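Local coordinates for putative major capsid protein (Cafeteriavirus-dependent mavirus, PDB 6G43) that probably builds the outer protein shell of this virophage, assembling as trimers of subunits that each carry two jelly-roll domains, at residues 360-365 and 449-454; 291-296 and 471-476; 331-336 and 475-480. All blocks are in the same frame, centred on the assembly; numbering follows the deposited sequence.

From the N terminus, 291-296 comes first, on the long strand 285-305. Next are 331-336 and then 360-365. After a partly helical excursion the chain returns through 449-454, and contact 1 closes first. Strand 464-483 follows and closes the other two: 471-476 meets 291-296 in contact 2, and 475-480 meets 331-336 in contact 3. Contact 1 therefore lies within both longer loops. Contacts 2 and 3 overlap, ending on the same part of strand 464-483 and sharing I475 and R476. They build one sheet, with strand 464-483 between 285-305 and 334-341. Contact 1 belongs to a second sheet. Packing of V452 on V472 and of M450 on F335 joins the two sheets.

Contact 1: 360-365 and 449-454; sequences EIKVDS and NMQVQA
I361 and V363 lie beside V452 and M450 on the inner face of an antiparallel strand pair. The pair belongs to a sheet consistent with the double jelly-roll fold of capsid proteins in this clan. The strand axes approach to 4.7 Å and run at 170°. M450, a selenomethionine, supplies the main bump. Its CG is anti to the backbone N (chi1 -168°) and sits 4.1 Å from CG2 of I361. The chain then bends at chi3, which brings CE to 4.0 Å from CG2 of V363. M450 thus lies along the groove between these two methyls. I361 turns its other branch to V452, with CG1 4.3 Å from CG2. F428 and L433 pack under this apolar face, and V452 also reaches V472.

The opposite face is polar. E360 and Q453 run side by side and point the same way, with carboxylate and amide planes 68° apart. K362 lays its CD near OE1 of Q451, whose NE2 is hydrogen-bonded to the backbone O of T323. E360 pairs with Q453, and K362 with Q451, through two backbone hydrogen bonds each.

The ladder ends at the turn into strand 366-369. There a side chain stands in for a backbone carbonyl. D364 N donates to N449 O at 2.9 Å, and N449 N returns a bond to D364 OD1, also 2.9 Å, nearly along its C-O axis.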
ATOM      1  N   GLU A 360      31.818   1.635  12.294  1.00 36.59           N
ATOM      2  CA  GLU A 360      32.175   1.956  13.683  1.00 37.89           C
ATOM      3  C   GLU A 360      32.319   3.465  13.892  1.00 37.49           C
ATOM      4  O   GLU A 360      32.893   4.172  13.061  1.00 37.59           O
ATOM      5  CB  GLU A 360      33.397   1.177  14.197  1.00 39.49           C
ATOM      6  CG  GLU A 360      34.682   1.233  13.353  1.00 41.33           C
ATOM      7  CD  GLU A 360      35.850   0.553  14.119  1.00 42.56           C
ATOM      8  OE1 GLU A 360      35.713   0.200  15.328  1.00 43.42           O
ATOM      9  OE2 GLU A 360      36.924   0.370  13.512  1.00 44.66           O
ATOM     10  N   ILE A 361      31.768   3.931  15.012  1.00 36.84           N
ATOM     11  CA  ILE A 361      31.618   5.350  15.312  1.00 36.09           C
ATOM     12  C   ILE A 361      32.290   5.654  16.650  1.00 35.87           C
ATOM     13  O   ILE A 361      32.184   4.878  17.607  1.00 34.96           O
ATOM     14  CB  ILE A 361      30.123   5.751  15.354  1.00 35.50           C
ATOM     15  CG1 ILE A 361      29.470   5.491  13.987  1.00 35.57           C
ATOM     16  CG2 ILE A 361      29.956   7.225  15.724  1.00 35.33           C
ATOM     17  CD1 ILE A 361      27.961   5.535  13.994  1.00 35.61           C
ATOM     18  N   LYS A 362      32.983   6.788  16.695  1.00 36.25           N
ATOM     19  CA  LYS A 362      33.602   7.302  17.906  1.00 36.99           C
ATOM     20  C   LYS A 362      32.876   8.587  18.288  1.00 36.63           C
ATOM     21  O   LYS A 362      32.607   9.415  17.425  1.00 35.87           O
ATOM     22  CB  LYS A 362      35.088   7.579  17.657  1.00 37.81           C
ATOM     23  CG  LYS A 362      35.854   8.148  18.844  1.00 38.59           C
ATOM     24  CD  LYS A 362      37.332   8.303  18.519  1.00 39.56           C
ATOM     25  CE  LYS A 362      38.056   9.086  19.603  1.00 40.23           C
ATOM     26  NZ  LYS A 362      39.523   9.156  19.367  1.00 40.89           N
ATOM     27  N   VAL A 363      32.549   8.735  19.572  1.00 36.89           N
ATOM     28  CA  VAL A 363      31.987   9.979  20.112  1.00 36.93           C
ATOM     29  C   VAL A 363      32.749  10.325  21.390  1.00 37.52           C
ATOM     30  O   VAL A 363      32.598   9.647  22.410  1.00 37.18           O
ATOM     31  CB  VAL A 363      30.478   9.857  20.413  1.00 36.69           C
ATOM     32  CG1 VAL A 363      29.926  11.186  20.921  1.00 36.79           C
ATOM     33  CG2 VAL A 363      29.725   9.431  19.161  1.00 36.54           C
ATOM     34  N   ASP A 364      33.566  11.379  21.315  1.00 38.05           N
ATOM     35  CA  ASP A 364      34.476  11.782  22.397  1.00 38.29           C
ATOM     36  C   ASP A 364      35.437  10.622  22.745  1.00 38.26           C
ATOM     37  O   ASP A 364      36.184  10.176  21.872  1.00 38.26           O
ATOM     38  CB  ASP A 364      33.696  12.334  23.611  1.00 38.53           C
ATOM     39  CG  ASP A 364      32.814  13.526  23.256  1.00 38.55           C
ATOM     40  OD1 ASP A 364      33.176  14.320  22.357  1.00 37.96           O
ATOM     41  OD2 ASP A 364      31.751  13.673  23.896  1.00 38.58           O
ATOM     42  N   SER A 365      35.409  10.122  23.986  1.00 38.10           N
ATOM     43  CA  SER A 365      36.260   9.000  24.400  1.00 38.35           C
ATOM     44  C   SER A 365      35.670   7.611  24.094  1.00 38.53           C
ATOM     45  O   SER A 365      36.392   6.618  24.169  1.00 38.89           O
ATOM     46  CB  SER A 365      36.556   9.106  25.898  1.00 38.21           C
ATOM     47  OG  SER A 365      35.364   8.951  26.661  1.00 38.03           O
ATOM     48  N   ASN A 449      32.818  15.597  19.775  1.00 34.97           N
ATOM     49  CA  ASN A 449      33.666  15.263  18.634  1.00 34.90           C
ATOM     50  C   ASN A 449      33.269  13.877  18.144  1.00 33.88           C
ATOM     51  O   ASN A 449      33.111  12.962  18.954  1.00 33.68           O
ATOM     52  CB  ASN A 449      35.140  15.283  19.041  1.00 36.01           C
ATOM     53  CG  ASN A 449      35.627  16.682  19.394  1.00 37.05           C
ATOM     54  OD1 ASN A 449      35.475  17.616  18.605  1.00 38.09           O
ATOM     55  ND2 ASN A 449      36.213  16.836  20.578  1.00 37.47           N
HETATM   56  N   MSE A 450      33.100  13.732  16.829  1.00 32.77           N
HETATM   57  CA  MSE A 450      32.661  12.468  16.227  1.00 31.99           C
HETATM   58  C   MSE A 450      33.597  12.054  15.123  1.00 31.07           C
HETATM   59  O   MSE A 450      34.068  12.889  14.352  1.00 30.84           O
HETATM   60  CB  MSE A 450      31.233  12.591  15.680  1.00 31.89           C
HETATM   61  CG  MSE A 450      30.642  11.227  15.306  1.00 31.79           C
HETATM   62 SE   MSE A 450      28.856  11.396  14.494  1.00 31.64          SE
HETATM   63  CE  MSE A 450      27.838  11.194  16.165  1.00 31.41           C
ATOM     64  N   GLN A 451      33.861  10.750  15.050  1.00 30.57           N
ATOM     65  CA  GLN A 451      34.619  10.143  13.961  1.00 30.65           C
ATOM     66  C   GLN A 451      33.860   8.910  13.467  1.00 29.96           C
ATOM     67  O   GLN A 451      33.416   8.092  14.273  1.00 29.67           O
ATOM     68  CB  GLN A 451      36.018   9.751  14.437  1.00 31.09           C
ATOM     69  CG  GLN A 451      37.003   9.518  13.307  1.00 32.01           C
ATOM     70  CD  GLN A 451      38.431   9.324  13.794  1.00 32.42           C
ATOM     71  OE1 GLN A 451      38.668   8.649  14.796  1.00 33.37           O
ATOM     72  NE2 GLN A 451      39.392   9.909  13.081  1.00 32.29           N
ATOM     73  N   VAL A 452      33.715   8.791  12.147  1.00 29.32           N
ATOM     74  CA  VAL A 452      32.936   7.719  11.522  1.00 28.98           C
ATOM     75  C   VAL A 452      33.822   6.935  10.558  1.00 28.82           C
ATOM     76  O   VAL A 452      34.425   7.520   9.656  1.00 28.92           O
ATOM     77  CB  VAL A 452      31.714   8.291  10.763  1.00 28.80           C
ATOM     78  CG1 VAL A 452      30.982   7.204   9.985  1.00 28.62           C
ATOM     79  CG2 VAL A 452      30.755   8.965  11.732  1.00 28.80           C
ATOM     80  N   GLN A 453      33.899   5.619  10.765  1.00 28.62           N
ATOM     81  CA  GLN A 453      34.580   4.697   9.854  1.00 28.94           C
ATOM     82  C   GLN A 453      33.539   3.794   9.199  1.00 28.86           C
ATOM     83  O   GLN A 453      32.749   3.155   9.896  1.00 28.67           O
ATOM     84  CB  GLN A 453      35.599   3.842  10.612  1.00 29.19           C
ATOM     85  CG  GLN A 453      36.303   2.785   9.765  1.00 29.50           C
ATOM     86  CD  GLN A 453      37.208   1.887  10.591  1.00 29.98           C
ATOM     87  OE1 GLN A 453      38.278   2.310  11.029  1.00 31.04           O
ATOM     88  NE2 GLN A 453      36.789   0.639  10.802  1.00 29.66           N
ATOM     89  N   ALA A 454      33.560   3.733   7.867  1.00 28.47           N
ATOM     90  CA  ALA A 454      32.645   2.897   7.095  1.00 28.28           C
ATOM     91  C   ALA A 454      33.442   1.899   6.269  1.00 28.18           C
ATOM     92  O   ALA A 454      34.346   2.288   5.530  1.00 27.84           O
ATOM     93  CB  ALA A 454      31.780   3.759   6.187  1.00 28.20           C
TER

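Contact 2: 291-296 and 471-476; sequences PLISLE and EVFSIR
The F473 ring takes L295 on one face. CD1 of L295 stands 4.1 Å from the ring centroid, a CH-pi contact offset toward the rim. I293 approaches the same ring obliquely, with its CG2 4.2 Å from CD2 of F473. The other flat groups are the E296 carboxylate and the R476 guanidinium. Their planes are 84° apart, and a salt bridge joins E296 OE2 to R476 NH2 at 2.9 Å. The same OE2 accepts a hydrogen bond from S474 OG at 2.7 Å, through its anti lone pair. S474 can reach it because its OG lies between the backbone N and the carbonyl carbon (chi1 64°). One water links the two strands: it donates to L292 O and S474 OG, bonds S294 OG, and accepts a weak bond from R476 NE. The strands are antiparallel neighbours in a sheet consistent with a jelly roll, with backbone bonds at L292-R476 and S294-S474. I293 and I475 lie side by side beyond F473. Helix 123-130 packs on the apolar face through L126 and L129. M326 and M328 of strand 319-328 touch E296 on the polar face, and strand 334-341 takes the other edge of 471-476.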
ATOM      1  N   PRO A 291      14.056  22.262   9.089  1.00 25.38           N
ATOM      2  CA  PRO A 291      15.275  21.520   9.459  1.00 25.41           C
ATOM      3  C   PRO A 291      16.570  22.013   8.803  1.00 25.39           C
ATOM      4  O   PRO A 291      16.571  22.353   7.620  1.00 25.05           O
ATOM      5  CB  PRO A 291      14.974  20.090   8.992  1.00 25.24           C
ATOM      6  CG  PRO A 291      13.497  19.995   9.011  1.00 25.38           C
ATOM      7  CD  PRO A 291      13.003  21.348   8.602  1.00 25.48           C
ATOM      8  N   LEU A 292      17.650  22.042   9.584  1.00 25.97           N
ATOM      9  CA  LEU A 292      18.968  22.460   9.113  1.00 26.42           C
ATOM     10  C   LEU A 292      19.810  21.222   8.815  1.00 26.54           C
ATOM     11  O   LEU A 292      20.172  20.474   9.729  1.00 25.96           O
ATOM     12  CB  LEU A 292      19.664  23.334  10.166  1.00 26.83           C
ATOM     13  CG  LEU A 292      21.028  23.940   9.792  1.00 27.31           C
ATOM     14  CD1 LEU A 292      20.910  24.886   8.605  1.00 27.37           C
ATOM     15  CD2 LEU A 292      21.635  24.667  10.984  1.00 27.53           C
ATOM     16  N   ILE A 293      20.095  21.008   7.529  1.00 26.98           N
ATOM     17  CA  ILE A 293      20.943  19.908   7.077  1.00 27.56           C
ATOM     18  C   ILE A 293      22.333  20.479   6.781  1.00 28.23           C
ATOM     19  O   ILE A 293      22.461  21.463   6.051  1.00 28.24           O
ATOM     20  CB  ILE A 293      20.351  19.196   5.833  1.00 27.29           C
ATOM     21  CG1 ILE A 293      19.191  18.266   6.234  1.00 27.37           C
ATOM     22  CG2 ILE A 293      21.407  18.353   5.118  1.00 26.98           C
ATOM     23  CD1 ILE A 293      17.978  18.952   6.831  1.00 27.22           C
ATOM     24  N   SER A 294      23.362  19.853   7.352  1.00 29.03           N
ATOM     25  CA  SER A 294      24.752  20.280   7.179  1.00 30.08           C
ATOM     26  C   SER A 294      25.647  19.078   6.897  1.00 30.50           C
ATOM     27  O   SER A 294      25.490  18.027   7.524  1.00 30.69           O
ATOM     28  CB  SER A 294      25.259  20.976   8.450  1.00 30.34           C
ATOM     29  OG  SER A 294      24.376  21.995   8.877  1.00 30.84           O
ATOM     30  N   LEU A 295      26.581  19.241   5.961  1.00 30.66           N
ATOM     31  CA  LEU A 295      27.648  18.269   5.743  1.00 31.32           C
ATOM     32  C   LEU A 295      28.702  18.481   6.827  1.00 31.72           C
ATOM     33  O   LEU A 295      29.430  19.475   6.805  1.00 31.84           O
ATOM     34  CB  LEU A 295      28.264  18.448   4.348  1.00 31.28           C
ATOM     35  CG  LEU A 295      29.442  17.542   3.955  1.00 31.46           C
ATOM     36  CD1 LEU A 295      29.070  16.070   4.047  1.00 31.32           C
ATOM     37  CD2 LEU A 295      29.932  17.880   2.553  1.00 31.50           C
ATOM     38  N   GLU A 296      28.766  17.555   7.781  1.00 32.30           N
ATOM     39  CA  GLU A 296      29.680  17.662   8.922  1.00 32.91           C
ATOM     40  C   GLU A 296      31.118  17.264   8.584  1.00 33.59           C
ATOM     41  O   GLU A 296      32.061  17.824   9.142  1.00 33.24           O
ATOM     42  CB  GLU A 296      29.171  16.812  10.090  1.00 32.75           C
ATOM     43  CG  GLU A 296      27.846  17.283  10.682  1.00 33.04           C
ATOM     44  CD  GLU A 296      27.902  18.680  11.288  1.00 32.84           C
ATOM     45  OE1 GLU A 296      28.995  19.120  11.710  1.00 33.07           O
ATOM     46  OE2 GLU A 296      26.844  19.341  11.346  1.00 32.20           O
ATOM     47  N   GLU A 471      30.423  10.507   3.195  1.00 30.74           N
ATOM     48  CA  GLU A 471      29.806  11.742   3.682  1.00 30.32           C
ATOM     49  C   GLU A 471      29.031  11.459   4.961  1.00 30.07           C
ATOM     50  O   GLU A 471      28.339  10.444   5.057  1.00 30.28           O
ATOM     51  CB  GLU A 471      28.860  12.318   2.632  1.00 30.46           C
ATOM     52  CG  GLU A 471      29.557  12.903   1.414  1.00 30.46           C
ATOM     53  CD  GLU A 471      28.581  13.496   0.414  1.00 30.53           C
ATOM     54  OE1 GLU A 471      27.630  12.791   0.009  1.00 30.39           O
ATOM     55  OE2 GLU A 471      28.766  14.667   0.028  1.00 30.90           O
ATOM     56  N   VAL A 472      29.158  12.360   5.936  1.00 29.53           N
ATOM     57  CA  VAL A 472      28.392  12.305   7.180  1.00 29.03           C
ATOM     58  C   VAL A 472      27.614  13.612   7.295  1.00 28.93           C
ATOM     59  O   VAL A 472      28.214  14.677   7.439  1.00 29.02           O
ATOM     60  CB  VAL A 472      29.308  12.123   8.410  1.00 28.97           C
ATOM     61  CG1 VAL A 472      28.498  12.126   9.701  1.00 28.61           C
ATOM     62  CG2 VAL A 472      30.104  10.830   8.295  1.00 29.00           C
ATOM     63  N   PHE A 473      26.285  13.518   7.215  1.00 28.71           N
ATOM     64  CA  PHE A 473      25.396  14.671   7.358  1.00 28.37           C
ATOM     65  C   PHE A 473      24.764  14.699   8.746  1.00 28.38           C
ATOM     66  O   PHE A 473      24.662  13.671   9.412  1.00 28.23           O
ATOM     67  CB  PHE A 473      24.284  14.624   6.314  1.00 28.39           C
ATOM     68  CG  PHE A 473      24.765  14.757   4.898  1.00 28.31           C
ATOM     69  CD1 PHE A 473      25.126  13.633   4.163  1.00 28.27           C
ATOM     70  CD2 PHE A 473      24.836  16.006   4.289  1.00 28.24           C
ATOM     71  CE1 PHE A 473      25.562  13.753   2.853  1.00 28.48           C
ATOM     72  CE2 PHE A 473      25.271  16.133   2.977  1.00 28.36           C
ATOM     73  CZ  PHE A 473      25.634  15.006   2.257  1.00 28.51           C
ATOM     74  N   SER A 474      24.343  15.890   9.163  1.00 28.62           N
ATOM     75  CA  SER A 474      23.559  16.080  10.384  1.00 28.55           C
ATOM     76  C   SER A 474      22.215  16.693  10.010  1.00 28.39           C
ATOM     77  O   SER A 474      22.147  17.534   9.118  1.00 27.59           O
ATOM     78  CB  SER A 474      24.294  17.003  11.354  1.00 28.47           C
ATOM     79  OG  SER A 474      24.441  18.302  10.808  1.00 28.34           O
ATOM     80  N   ILE A 475      21.158  16.250  10.687  1.00 29.09           N
ATOM     81  CA  ILE A 475      19.818  16.814  10.537  1.00 29.92           C
ATOM     82  C   ILE A 475      19.432  17.421  11.887  1.00 30.25           C
ATOM     83  O   ILE A 475      18.946  16.719  12.777  1.00 30.49           O
ATOM     84  CB  ILE A 475      18.788  15.743  10.081  1.00 30.33           C
ATOM     85  CG1 ILE A 475      19.215  15.119   8.740  1.00 30.55           C
ATOM     86  CG2 ILE A 475      17.383  16.337   9.962  1.00 30.41           C
ATOM     87  CD1 ILE A 475      19.973  13.815   8.869  1.00 30.78           C
ATOM     88  N   ARG A 476      19.677  18.722  12.033  1.00 31.15           N
ATOM     89  CA  ARG A 476      19.356  19.451  13.263  1.00 31.81           C
ATOM     90  C   ARG A 476      17.924  19.972  13.228  1.00 31.85           C
ATOM     91  O   ARG A 476      17.420  20.374  12.172  1.00 31.62           O
ATOM     92  CB  ARG A 476      20.309  20.635  13.464  1.00 32.28           C
ATOM     93  CG  ARG A 476      21.741  20.262  13.823  1.00 33.05           C
ATOM     94  CD  ARG A 476      22.589  21.505  14.078  1.00 33.56           C
ATOM     95  NE  ARG A 476      23.968  21.360  13.597  1.00 34.23           N
ATOM     96  CZ  ARG A 476      25.004  20.888  14.294  1.00 34.68           C
ATOM     97  NH1 ARG A 476      24.872  20.481  15.553  1.00 35.65           N
ATOM     98  NH2 ARG A 476      26.202  20.819  13.720  1.00 35.09           N
TER
HETATM   99  O   HOH W   1      22.994  20.690  10.717  1.00 32.12           O

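Contact 3: 331-336 and 475-480; sequences VPSMFA and IRDNLT
P332 lies over one face of the R476 guanidinium, with its CG 3.6 Å from NH1. The contact joins strands 334-341 and 464-483, antiparallel neighbours in a sheet consistent with the jelly-roll fold of this capsid-protein clan. Proline and arginine run side by side, and P332 CB also rests 3.9 Å from CG of R476. On the backbone, I475 N gives M334 O a nearly straight bond of 2.8 Å, with 172° at the hydrogen. The return bond, M334 N to I475 O, is weak. I475 adds an apolar contact: its CD1 reaches 4.1 Å from CB of A336 and touches CB of M334 as well. S333 OG donates a hydrogen bond of 2.6 Å to D477 OD2.

Outward from these pairs, the guanidinium is also tied to E296, which is consistent with its place over P332. F335 turns away from 475-480 and meets the ring of F428, the planes nearly parallel. D477 lies between 475-476 and 478-480. Beyond it, L479 packs on I31 of the second subunit and L11 of the third, so the same strand runs on to the contacts between subunits. N443 ND2 and G520 N, at the C terminus, both hydrogen-bond D477 OD2 and so position the carboxylate. S333 OG meets that same oxygen from above the carboxylate plane, 56° out of it.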
ATOM      1  N   VAL A 331      24.327  18.812  19.920  1.00 31.77           N
ATOM      2  CA  VAL A 331      24.012  17.444  19.487  1.00 31.50           C
ATOM      3  C   VAL A 331      22.818  17.419  18.511  1.00 31.03           C
ATOM      4  O   VAL A 331      21.695  17.744  18.907  1.00 30.14           O
ATOM      5  CB  VAL A 331      23.696  16.551  20.704  1.00 31.57           C
ATOM      6  CG1 VAL A 331      23.481  15.103  20.281  1.00 31.43           C
ATOM      7  CG2 VAL A 331      24.812  16.630  21.736  1.00 31.66           C
ATOM      8  N   PRO A 332      23.050  17.035  17.232  1.00 30.86           N
ATOM      9  CA  PRO A 332      21.932  16.895  16.281  1.00 30.68           C
ATOM     10  C   PRO A 332      20.956  15.764  16.619  1.00 30.66           C
ATOM     11  O   PRO A 332      21.328  14.801  17.290  1.00 30.19           O
ATOM     12  CB  PRO A 332      22.626  16.589  14.946  1.00 30.67           C
ATOM     13  CG  PRO A 332      24.035  17.025  15.118  1.00 30.89           C
ATOM     14  CD  PRO A 332      24.353  16.842  16.566  1.00 30.75           C
ATOM     15  N   SER A 333      19.723  15.893  16.137  1.00 31.00           N
ATOM     16  CA  SER A 333      18.693  14.871  16.333  1.00 31.30           C
ATOM     17  C   SER A 333      18.912  13.610  15.496  1.00 31.32           C
ATOM     18  O   SER A 333      18.499  12.527  15.904  1.00 30.61           O
ATOM     19  CB  SER A 333      17.305  15.446  16.041  1.00 31.32           C
ATOM     20  OG  SER A 333      16.909  16.301  17.095  1.00 31.68           O
HETATM   21  N   MSE A 334      19.530  13.756  14.325  1.00 31.59           N
HETATM   22  CA  MSE A 334      19.818  12.612  13.460  1.00 32.38           C
HETATM   23  C   MSE A 334      21.047  12.850  12.629  1.00 31.31           C
HETATM   24  O   MSE A 334      21.404  13.990  12.333  1.00 31.17           O
HETATM   25  CB  MSE A 334      18.619  12.333  12.546  1.00 33.94           C
HETATM   26  CG  MSE A 334      18.430  10.835  12.304  1.00 35.49           C
HETATM   27 SE   MSE A 334      17.043  10.565  10.939  1.00 39.10          SE
HETATM   28  CE  MSE A 334      15.468  10.520  12.116  1.00 38.28           C
ATOM     29  N   PHE A 335      21.704  11.750  12.265  1.00 30.48           N
ATOM     30  CA  PHE A 335      22.822  11.750  11.330  1.00 29.97           C
ATOM     31  C   PHE A 335      22.492  10.855  10.147  1.00 29.58           C
ATOM     32  O   PHE A 335      21.657   9.960  10.260  1.00 28.99           O
ATOM     33  CB  PHE A 335      24.072  11.215  12.013  1.00 29.73           C
ATOM     34  CG  PHE A 335      24.521  12.035  13.178  1.00 29.62           C
ATOM     35  CD1 PHE A 335      25.433  13.060  13.005  1.00 29.72           C
ATOM     36  CD2 PHE A 335      24.035  11.784  14.451  1.00 29.82           C
ATOM     37  CE1 PHE A 335      25.854  13.823  14.079  1.00 29.64           C
ATOM     38  CE2 PHE A 335      24.451  12.544  15.533  1.00 29.77           C
ATOM     39  CZ  PHE A 335      25.365  13.563  15.346  1.00 29.86           C
ATOM     40  N   ALA A 336      23.157  11.107   9.022  1.00 29.59           N
ATOM     41  CA  ALA A 336      23.024  10.292   7.815  1.00 29.95           C
ATOM     42  C   ALA A 336      24.410  10.006   7.247  1.00 30.46           C
ATOM     43  O   ALA A 336      25.228  10.922   7.121  1.00 30.46           O
ATOM     44  CB  ALA A 336      22.164  10.999   6.782  1.00 29.61           C
ATOM     45  N   ILE A 475      21.158  16.250  10.687  1.00 29.09           N
ATOM     46  CA  ILE A 475      19.818  16.814  10.537  1.00 29.92           C
ATOM     47  C   ILE A 475      19.432  17.421  11.887  1.00 30.25           C
ATOM     48  O   ILE A 475      18.946  16.719  12.777  1.00 30.49           O
ATOM     49  CB  ILE A 475      18.788  15.743  10.081  1.00 30.33           C
ATOM     50  CG1 ILE A 475      19.215  15.119   8.740  1.00 30.55           C
ATOM     51  CG2 ILE A 475      17.383  16.337   9.962  1.00 30.41           C
ATOM     52  CD1 ILE A 475      19.973  13.815   8.869  1.00 30.78           C
ATOM     53  N   ARG A 476      19.677  18.722  12.033  1.00 31.15           N
ATOM     54  CA  ARG A 476      19.356  19.451  13.263  1.00 31.81           C
ATOM     55  C   ARG A 476      17.924  19.972  13.228  1.00 31.85           C
ATOM     56  O   ARG A 476      17.420  20.374  12.172  1.00 31.62           O
ATOM     57  CB  ARG A 476      20.309  20.635  13.464  1.00 32.28           C
ATOM     58  CG  ARG A 476      21.741  20.262  13.823  1.00 33.05           C
ATOM     59  CD  ARG A 476      22.589  21.505  14.078  1.00 33.56           C
ATOM     60  NE  ARG A 476      23.968  21.360  13.597  1.00 34.23           N
ATOM     61  CZ  ARG A 476      25.004  20.888  14.294  1.00 34.68           C
ATOM     62  NH1 ARG A 476      24.872  20.481  15.553  1.00 35.65           N
ATOM     63  NH2 ARG A 476      26.202  20.819  13.720  1.00 35.09           N
ATOM     64  N   ASP A 477      17.279  19.968  14.391  1.00 32.06           N
ATOM     65  CA  ASP A 477      15.978  20.599  14.560  1.00 31.92           C
ATOM     66  C   ASP A 477      16.183  22.103  14.608  1.00 31.34           C
ATOM     67  O   ASP A 477      17.000  22.598  15.384  1.00 31.95           O
ATOM     68  CB  ASP A 477      15.306  20.114  15.839  1.00 32.25           C
ATOM     69  CG  ASP A 477      15.060  18.613  15.838  1.00 32.92           C
ATOM     70  OD1 ASP A 477      14.883  18.013  14.748  1.00 32.72           O
ATOM     71  OD2 ASP A 477      15.032  18.030  16.941  1.00 33.16           O
ATOM     72  N   ASN A 478      15.441  22.811  13.765  1.00 30.57           N
ATOM     73  CA  ASN A 478      15.630  24.240  13.560  1.00 30.08           C
ATOM     74  C   ASN A 478      14.282  24.851  13.203  1.00 29.30           C
ATOM     75  O   ASN A 478      13.585  24.345  12.322  1.00 28.68           O
ATOM     76  CB  ASN A 478      16.658  24.461  12.444  1.00 30.21           C
ATOM     77  CG  ASN A 478      16.891  25.930  12.137  1.00 30.43           C
ATOM     78  OD1 ASN A 478      17.614  26.617  12.857  1.00 30.55           O
ATOM     79  ND2 ASN A 478      16.290  26.417  11.055  1.00 30.61           N
ATOM     80  N   LEU A 479      13.913  25.922  13.906  1.00 28.84           N
ATOM     81  CA  LEU A 479      12.612  26.565  13.722  1.00 28.32           C
ATOM     82  C   LEU A 479      12.767  27.959  13.144  1.00 27.53           C
ATOM     83  O   LEU A 479      13.765  28.631  13.396  1.00 27.19           O
ATOM     84  CB  LEU A 479      11.854  26.637  15.050  1.00 28.46           C
ATOM     85  CG  LEU A 479      11.609  25.299  15.756  1.00 28.69           C
ATOM     86  CD1 LEU A 479      10.839  25.523  17.045  1.00 28.95           C
ATOM     87  CD2 LEU A 479      10.869  24.305  14.878  1.00 28.92           C
ATOM     88  N   THR A 480      11.774  28.367  12.356  1.00 27.00           N
ATOM     89  CA  THR A 480      11.680  29.717  11.813  1.00 26.69           C
ATOM     90  C   THR A 480      10.461  30.386  12.449  1.00 26.75           C
ATOM     91  O   THR A 480       9.381  29.794  12.514  1.00 26.77           O
ATOM     92  CB  THR A 480      11.561  29.699  10.275  1.00 26.27           C
ATOM     93  OG1 THR A 480      12.750  29.129   9.714  1.00 25.56           O
ATOM     94  CG2 THR A 480      11.378  31.106   9.716  1.00 26.31           C
TER